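Local atomic coordinates of alternansucrase (Leuconostoc mesenteroides, PDB entry 6HVG), a protein that is a calcium-binding member of glycoside hydrolase family 70, with a (beta/alpha)8 barrel and outer regions that include choline-binding-type repeats. Residues 380-386 against 1289-1295; 1264-1268 against 1309-1314. All coordinates share one frame; numbering follows the deposited sequence.

Contact 1 of 2, residues 380-386 against 1289-1295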
ATOM      1  N   GLN A 380     -24.554  21.255 -33.798  1.00 58.02           N
ATOM      2  CA  GLN A 380     -25.110  20.040 -34.423  1.00 56.40           C
ATOM      3  C   GLN A 380     -26.655  20.062 -34.427  1.00 52.31           C
ATOM      4  O   GLN A 380     -27.274  19.887 -33.400  1.00 51.56           O
ATOM      5  CB  GLN A 380     -24.585  18.785 -33.687  1.00 55.68           C
ATOM      6  CG  GLN A 380     -25.047  17.434 -34.244  1.00 54.69           C
ATOM      7  CD  GLN A 380     -24.593  17.183 -35.674  1.00 58.80           C
ATOM      8  OE1 GLN A 380     -23.391  17.237 -35.980  1.00 55.91           O
ATOM      9  NE2 GLN A 380     -25.551  16.898 -36.570  1.00 62.51           N
ATOM     10  N   GLY A 381     -27.253  20.301 -35.588  1.00 52.39           N
ATOM     11  CA  GLY A 381     -28.721  20.364 -35.738  1.00 50.98           C
ATOM     12  C   GLY A 381     -29.268  18.954 -35.818  1.00 48.22           C
ATOM     13  O   GLY A 381     -28.494  17.991 -35.985  1.00 46.65           O
ATOM     14  N   LEU A 382     -30.586  18.805 -35.722  1.00 45.04           N
ATOM     15  CA  LEU A 382     -31.149  17.455 -35.771  1.00 45.33           C
ATOM     16  C   LEU A 382     -30.914  16.883 -37.175  1.00 45.60           C
ATOM     17  O   LEU A 382     -31.248  17.527 -38.161  1.00 46.37           O
ATOM     18  CB  LEU A 382     -32.630  17.453 -35.402  1.00 44.07           C
ATOM     19  CG  LEU A 382     -33.243  16.083 -35.118  1.00 45.45           C
ATOM     20  CD1 LEU A 382     -32.558  15.397 -33.928  1.00 45.70           C
ATOM     21  CD2 LEU A 382     -34.728  16.247 -34.814  1.00 45.78           C
ATOM     22  N   VAL A 383     -30.297  15.712 -37.250  1.00 43.99           N
ATOM     23  CA  VAL A 383     -30.074  15.057 -38.522  1.00 46.45           C
ATOM     24  C   VAL A 383     -30.432  13.590 -38.439  1.00 47.05           C
ATOM     25  O   VAL A 383     -30.304  12.961 -37.411  1.00 51.38           O
ATOM     26  CB  VAL A 383     -28.633  15.185 -39.060  1.00 47.02           C
ATOM     27  CG1 VAL A 383     -28.303  16.631 -39.358  1.00 47.58           C
ATOM     28  CG2 VAL A 383     -27.627  14.554 -38.128  1.00 47.09           C
ATOM     29  N   SER A 384     -30.888  13.060 -39.555  1.00 49.83           N
ATOM     30  CA  SER A 384     -31.182  11.651 -39.690  1.00 53.21           C
ATOM     31  C   SER A 384     -29.930  10.911 -40.128  1.00 54.28           C
ATOM     32  O   SER A 384     -29.180  11.386 -40.979  1.00 56.49           O
ATOM     33  CB  SER A 384     -32.268  11.468 -40.735  1.00 56.36           C
ATOM     34  OG  SER A 384     -32.777  10.149 -40.708  1.00 61.41           O
ATOM     35  N   GLN A 385     -29.693   9.755 -39.540  1.00 53.45           N
ATOM     36  CA  GLN A 385     -28.485   9.027 -39.825  1.00 52.48           C
ATOM     37  C   GLN A 385     -28.688   7.902 -40.817  1.00 54.19           C
ATOM     38  O   GLN A 385     -27.710   7.448 -41.431  1.00 56.91           O
ATOM     39  CB  GLN A 385     -27.904   8.495 -38.513  1.00 53.39           C
ATOM     40  CG  GLN A 385     -27.351   9.606 -37.624  1.00 53.50           C
ATOM     41  CD  GLN A 385     -26.519   9.100 -36.481  1.00 49.02           C
ATOM     42  OE1 GLN A 385     -25.298   9.128 -36.536  1.00 44.57           O
ATOM     43  NE2 GLN A 385     -27.193   8.623 -35.437  1.00 50.25           N
ATOM     44  N   SER A 386     -29.937   7.469 -41.001  1.00 54.25           N
ATOM     45  CA  SER A 386     -30.214   6.335 -41.873  1.00 56.02           C
ATOM     46  C   SER A 386     -29.892   6.628 -43.336  1.00 57.49           C
ATOM     47  O   SER A 386     -30.118   7.743 -43.821  1.00 59.50           O
ATOM     48  CB  SER A 386     -31.656   5.856 -41.708  1.00 56.43           C
ATOM     49  OG  SER A 386     -32.573   6.847 -42.067  1.00 59.87           O
ATOM     50  N   ASP A1289     -34.525   4.514 -37.797  1.00 60.88           N
ATOM     51  CA  ASP A1289     -33.888   5.801 -38.027  1.00 61.96           C
ATOM     52  C   ASP A1289     -33.534   6.502 -36.732  1.00 59.42           C
ATOM     53  O   ASP A1289     -34.400   6.732 -35.896  1.00 63.51           O
ATOM     54  CB  ASP A1289     -34.807   6.707 -38.829  1.00 66.23           C
ATOM     55  CG  ASP A1289     -34.185   8.067 -39.114  1.00 70.01           C
ATOM     56  OD1 ASP A1289     -32.955   8.176 -39.282  1.00 72.88           O
ATOM     57  OD2 ASP A1289     -34.943   9.041 -39.204  1.00 75.18           O
ATOM     58  N   ALA A1290     -32.247   6.781 -36.562  1.00 55.06           N
ATOM     59  CA  ALA A1290     -31.726   7.400 -35.370  1.00 51.98           C
ATOM     60  C   ALA A1290     -31.426   8.836 -35.702  1.00 53.46           C
ATOM     61  O   ALA A1290     -30.611   9.095 -36.559  1.00 61.91           O
ATOM     62  CB  ALA A1290     -30.454   6.682 -34.920  1.00 49.97           C
ATOM     63  N   GLN A1291     -32.090   9.775 -35.048  1.00 52.48           N
ATOM     64  CA  GLN A1291     -31.831  11.167 -35.310  1.00 52.73           C
ATOM     65  C   GLN A1291     -31.019  11.698 -34.175  1.00 50.01           C
ATOM     66  O   GLN A1291     -31.241  11.333 -33.012  1.00 49.55           O
ATOM     67  CB  GLN A1291     -33.142  11.929 -35.435  1.00 57.68           C
ATOM     68  CG  GLN A1291     -33.946  11.469 -36.625  1.00 63.38           C
ATOM     69  CD  GLN A1291     -35.273  12.177 -36.723  1.00 68.00           C
ATOM     70  OE1 GLN A1291     -36.059  12.184 -35.768  1.00 73.32           O
ATOM     71  NE2 GLN A1291     -35.540  12.763 -37.884  1.00 65.65           N
ATOM     72  N   THR A1292     -30.082  12.575 -34.490  1.00 44.60           N
ATOM     73  CA  THR A1292     -29.183  13.047 -33.459  1.00 43.85           C
ATOM     74  C   THR A1292     -28.905  14.521 -33.600  1.00 42.85           C
ATOM     75  O   THR A1292     -28.687  15.005 -34.696  1.00 47.17           O
ATOM     76  CB  THR A1292     -27.894  12.202 -33.419  1.00 44.04           C
ATOM     77  OG1 THR A1292     -27.039  12.644 -32.367  1.00 40.67           O
ATOM     78  CG2 THR A1292     -27.159  12.288 -34.723  1.00 47.38           C
ATOM     79  N   GLY A1293     -28.903  15.231 -32.477  1.00 40.58           N
ATOM     80  CA  GLY A1293     -28.580  16.628 -32.487  1.00 39.98           C
ATOM     81  C   GLY A1293     -29.516  17.410 -31.623  1.00 42.89           C
ATOM     82  O   GLY A1293     -30.457  16.852 -31.012  1.00 46.00           O
ATOM     83  N   PHE A1294     -29.277  18.716 -31.593  1.00 41.28           N
ATOM     84  CA  PHE A1294     -30.090  19.644 -30.866  1.00 42.21           C
ATOM     85  C   PHE A1294     -31.137  20.239 -31.815  1.00 42.61           C
ATOM     86  O   PHE A1294     -30.799  20.726 -32.877  1.00 42.04           O
ATOM     87  CB  PHE A1294     -29.218  20.782 -30.346  1.00 42.93           C
ATOM     88  CG  PHE A1294     -28.130  20.354 -29.434  1.00 43.21           C
ATOM     89  CD1 PHE A1294     -26.955  19.881 -29.937  1.00 45.20           C
ATOM     90  CD2 PHE A1294     -28.255  20.471 -28.041  1.00 43.78           C
ATOM     91  CE1 PHE A1294     -25.930  19.496 -29.081  1.00 43.81           C
ATOM     92  CE2 PHE A1294     -27.231  20.087 -27.188  1.00 41.40           C
ATOM     93  CZ  PHE A1294     -26.074  19.593 -27.714  1.00 40.69           C
ATOM     94  N   ILE A1295     -32.398  20.238 -31.399  1.00 42.42           N
ATOM     95  CA  ILE A1295     -33.461  20.837 -32.194  1.00 41.16           C
ATOM     96  C   ILE A1295     -34.289  21.752 -31.309  1.00 41.39           C
ATOM     97  O   ILE A1295     -34.725  21.352 -30.261  1.00 43.73           O
ATOM     98  CB  ILE A1295     -34.359  19.768 -32.831  1.00 39.68           C
ATOM     99  CG1 ILE A1295     -35.315  20.433 -33.846  1.00 39.67           C
ATOM    100  CG2 ILE A1295     -35.059  18.931 -31.757  1.00 39.30           C
ATOM    101  CD1 ILE A1295     -36.168  19.461 -34.635  1.00 39.84           C
TER

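Contact 2 of 2, residues 1264-1268 against 1309-1314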
ATOM      1  N   ASP A1264     -26.580   4.634 -23.092  1.00 43.26           N
ATOM      2  CA  ASP A1264     -27.072   5.754 -23.863  1.00 41.44           C
ATOM      3  C   ASP A1264     -27.100   6.976 -22.964  1.00 39.84           C
ATOM      4  O   ASP A1264     -27.696   6.921 -21.884  1.00 36.67           O
ATOM      5  CB  ASP A1264     -28.477   5.458 -24.352  1.00 43.11           C
ATOM      6  CG  ASP A1264     -29.164   6.682 -24.894  1.00 46.70           C
ATOM      7  OD1 ASP A1264     -28.630   7.291 -25.843  1.00 48.53           O
ATOM      8  OD2 ASP A1264     -30.220   7.053 -24.358  1.00 51.05           O
ATOM      9  N   TRP A1265     -26.453   8.069 -23.384  1.00 38.89           N
ATOM     10  CA  TRP A1265     -26.309   9.216 -22.493  1.00 39.57           C
ATOM     11  C   TRP A1265     -27.626   9.878 -22.239  1.00 39.35           C
ATOM     12  O   TRP A1265     -27.836  10.472 -21.179  1.00 40.44           O
ATOM     13  CB  TRP A1265     -25.323  10.250 -23.023  1.00 43.24           C
ATOM     14  CG  TRP A1265     -23.941   9.725 -23.257  1.00 46.74           C
ATOM     15  CD1 TRP A1265     -23.258   9.737 -24.431  1.00 51.19           C
ATOM     16  CD2 TRP A1265     -23.080   9.126 -22.308  1.00 47.94           C
ATOM     17  NE1 TRP A1265     -22.023   9.173 -24.281  1.00 50.66           N
ATOM     18  CE2 TRP A1265     -21.889   8.777 -22.984  1.00 50.72           C
ATOM     19  CE3 TRP A1265     -23.181   8.861 -20.949  1.00 50.09           C
ATOM     20  CZ2 TRP A1265     -20.808   8.169 -22.347  1.00 52.21           C
ATOM     21  CZ3 TRP A1265     -22.094   8.249 -20.308  1.00 54.01           C
ATOM     22  CH2 TRP A1265     -20.924   7.915 -21.017  1.00 52.44           C
ATOM     23  N   ALA A1266     -28.519   9.794 -23.211  1.00 41.33           N
ATOM     24  CA  ALA A1266     -29.760  10.556 -23.200  1.00 41.18           C
ATOM     25  C   ALA A1266     -30.764  10.078 -22.165  1.00 41.79           C
ATOM     26  O   ALA A1266     -31.349  10.877 -21.434  1.00 39.71           O
ATOM     27  CB  ALA A1266     -30.376  10.494 -24.567  1.00 40.69           C
ATOM     28  N   THR A1267     -30.960   8.763 -22.121  1.00 42.97           N
ATOM     29  CA  THR A1267     -31.884   8.131 -21.196  1.00 43.19           C
ATOM     30  C   THR A1267     -31.194   7.512 -19.994  1.00 44.20           C
ATOM     31  O   THR A1267     -31.851   7.194 -19.016  1.00 46.96           O
ATOM     32  CB  THR A1267     -32.616   7.013 -21.904  1.00 44.67           C
ATOM     33  OG1 THR A1267     -31.663   6.121 -22.476  1.00 46.91           O
ATOM     34  CG2 THR A1267     -33.472   7.568 -23.009  1.00 44.35           C
ATOM     35  N   ASN A1268     -29.867   7.384 -20.065  1.00 48.46           N
ATOM     36  CA  ASN A1268     -29.030   6.717 -19.060  1.00 47.06           C
ATOM     37  C   ASN A1268     -29.334   5.232 -18.866  1.00 49.60           C
ATOM     38  O   ASN A1268     -28.911   4.655 -17.899  1.00 52.42           O
ATOM     39  CB  ASN A1268     -29.064   7.465 -17.747  1.00 46.23           C
ATOM     40  CG  ASN A1268     -28.479   8.863 -17.868  1.00 50.93           C
ATOM     41  OD1 ASN A1268     -27.286   9.035 -18.150  1.00 50.59           O
ATOM     42  ND2 ASN A1268     -29.307   9.869 -17.603  1.00 55.14           N
ATOM     43  N   TYR A1309     -32.259   8.587 -29.273  1.00 41.95           N
ATOM     44  CA  TYR A1309     -33.232   8.767 -28.177  1.00 42.02           C
ATOM     45  C   TYR A1309     -33.162  10.158 -27.583  1.00 41.91           C
ATOM     46  O   TYR A1309     -32.111  10.793 -27.615  1.00 42.64           O
ATOM     47  CB  TYR A1309     -33.002   7.752 -27.096  1.00 41.56           C
ATOM     48  CG  TYR A1309     -33.060   6.342 -27.588  1.00 44.46           C
ATOM     49  CD1 TYR A1309     -34.270   5.729 -27.842  1.00 46.01           C
ATOM     50  CD2 TYR A1309     -31.886   5.596 -27.780  1.00 47.81           C
ATOM     51  CE1 TYR A1309     -34.334   4.403 -28.269  1.00 49.43           C
ATOM     52  CE2 TYR A1309     -31.933   4.267 -28.216  1.00 49.61           C
ATOM     53  CZ  TYR A1309     -33.168   3.679 -28.462  1.00 50.57           C
ATOM     54  OH  TYR A1309     -33.258   2.386 -28.906  1.00 51.56           O
ATOM     55  N   GLN A1310     -34.291  10.649 -27.080  1.00 40.86           N
ATOM     56  CA  GLN A1310     -34.363  11.982 -26.532  1.00 41.59           C
ATOM     57  C   GLN A1310     -33.749  12.069 -25.153  1.00 42.38           C
ATOM     58  O   GLN A1310     -33.950  11.186 -24.329  1.00 42.81           O
ATOM     59  CB  GLN A1310     -35.812  12.448 -26.460  1.00 43.99           C
ATOM     60  CG  GLN A1310     -35.921  13.971 -26.313  1.00 46.42           C
ATOM     61  CD  GLN A1310     -37.333  14.467 -26.143  1.00 45.95           C
ATOM     62  OE1 GLN A1310     -38.281  13.690 -26.217  1.00 46.97           O
ATOM     63  NE2 GLN A1310     -37.482  15.770 -25.894  1.00 45.64           N
ATOM     64  N   ALA A1311     -33.009  13.150 -24.914  1.00 43.23           N
ATOM     65  CA  ALA A1311     -32.392  13.405 -23.617  1.00 44.98           C
ATOM     66  C   ALA A1311     -33.442  13.883 -22.643  1.00 44.71           C
ATOM     67  O   ALA A1311     -34.050  14.931 -22.832  1.00 48.27           O
ATOM     68  CB  ALA A1311     -31.288  14.461 -23.752  1.00 45.41           C
ATOM     69  N   LYS A1312     -33.651  13.118 -21.591  1.00 46.73           N
ATOM     70  CA  LYS A1312     -34.512  13.520 -20.472  1.00 49.50           C
ATOM     71  C   LYS A1312     -33.824  13.226 -19.167  1.00 46.41           C
ATOM     72  O   LYS A1312     -33.330  12.118 -18.973  1.00 44.56           O
ATOM     73  CB  LYS A1312     -35.843  12.754 -20.466  1.00 52.93           C
ATOM     74  CG  LYS A1312     -36.638  12.911 -21.727  1.00 56.94           C
ATOM     75  CD  LYS A1312     -38.042  12.358 -21.578  1.00 59.73           C
ATOM     76  CE  LYS A1312     -38.844  12.690 -22.826  1.00 61.84           C
ATOM     77  NZ  LYS A1312     -40.222  12.161 -22.786  1.00 68.29           N
ATOM     78  N   ASP A1313     -33.804  14.221 -18.277  1.00 46.43           N
ATOM     79  CA  ASP A1313     -33.275  14.074 -16.926  1.00 48.11           C
ATOM     80  C   ASP A1313     -31.836  13.569 -16.997  1.00 45.53           C
ATOM     81  O   ASP A1313     -31.517  12.488 -16.522  1.00 44.63           O
ATOM     82  CB  ASP A1313     -34.181  13.141 -16.118  1.00 50.43           C
ATOM     83  CG  ASP A1313     -33.786  13.036 -14.659  1.00 52.63           C
ATOM     84  OD1 ASP A1313     -33.199  13.999 -14.111  1.00 48.22           O
ATOM     85  OD2 ASP A1313     -34.112  11.972 -14.065  1.00 56.65           O
ATOM     86  N   THR A1314     -30.996  14.358 -17.649  1.00 43.22           N
ATOM     87  CA  THR A1314     -29.627  13.966 -17.904  1.00 42.60           C
ATOM     88  C   THR A1314     -28.786  15.161 -18.306  1.00 40.42           C
ATOM     89  O   THR A1314     -29.298  16.139 -18.828  1.00 40.97           O
ATOM     90  CB  THR A1314     -29.546  12.918 -19.009  1.00 42.23           C
ATOM     91  OG1 THR A1314     -28.267  12.307 -18.994  1.00 42.12           O
ATOM     92  CG2 THR A1314     -29.755  13.542 -20.360  1.00 46.38           C
TER

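Contact 1 of 2, residues 380-386 against 1289-1295
F1294 N donates to Q380 O over 2.9 Å in a nearly straight bond (167° at the hydrogen), and the same carbonyl oxygen lies at the edge of the F1294 ring, in its plane. Further along, V383 and T1292 form an antiparallel hydrogen-bonded pair: V383 N reaches T1292 O at 3.1 Å and T1292 N returns to V383 O at 3.0 Å. This two-stranded sheet is consistent with the U-shaped path of family 70 chains, whose early and late segments meet in the outer domains. The chain turns a corner at G1293, between two short strands, where phi of 137° suits a residue with no CB to press on the carbonyl before it or on G381 O. On one face the methyl CG2 of T1292 rests 3.7 Å from Q385 CD; the amide beyond is held by N478 and I1306 O, while T1292 OG1 binds Y1304 O. L382 has CG anti to the backbone N (chi1 -167°), which brings L382 CD2 within 3.5 Å of I1295 CD1, while L382 CD1 lies 3.8 Å from Q1291 CB. At the far end Q385 N donates to A1290 O at 3.2 Å, beside D1289, whose OD1 takes a weak bond from S386 OG.

Contact 2 of 2, residues 1264-1268 against 1309-1314
T1314 OG1 donates to W1265 O over 2.9 Å, meeting the oxygen almost in line with the carbonyl bond, and so ties the loop 1264-1268 to the start of strand 1314-1317. That strand opens a hairpin of a putative cell wall binding repeat, and D1313 and T1314 together face F1326 as a G1 beta bulge. The loop has a motif of its own: D1264 OD2 accepts from T1267 N at 2.9 Å, an Asx motif, and also takes the T1267 hydroxyl on its anti lone pair, so two donors from one residue fix the turn.

Packing is tightest around A1266. Its CB is 3.5 Å from Y1309 O and 3.6 Å from Q1310 O, and A1266 CB meets A1311 CB at 4.2 Å; a single methyl suits a site where the CA atoms of A1266 and A1311 are only 3.9 Å apart. A1266 O accepts from K1312 N at 3.2 Å, the donor standing above the carbonyl plane, and also receives the CA-H of A1311. Beside this, T1267 CG2 lies against Q1310 O and Y1309 CB at van der Waals distance. D1264 approaches the Y1309 ring at a slant, carboxylate and ring planes 65° apart, while D1264 OD1 bonds S1305 OG; the ring also stacks on F1280, and its OH bonds L1281 O.

The solvent side is looser: K1312 is exposed, and its side chain runs off from the loop. A weaker tie closes the T1314 end, where N1268 ND2 makes a weak bond to T1314 OG1 at 3.0 Å.

Neither contact belongs to the deep core: both are partly buried and lie 40 Å or more from the centre of the chain, with their own centres about 14 Å apart and no direct touch. Strand 1301-1304 borders both, pairing through its backbone with G1293 and I1295 of contact 1 and with A1311 of contact 2. Contact 1 joins segments some 900 residues apart, in extended conformation, by paired backbone bonds with side chains alternating between faces. Contact 2 joins segments about 40 residues apart, a compact turn held internally by D1264 against a chain entering a hairpin; its crossing ties are the T1314 hydroxyl, the K1312 N bond to A1266 O and alanine packing.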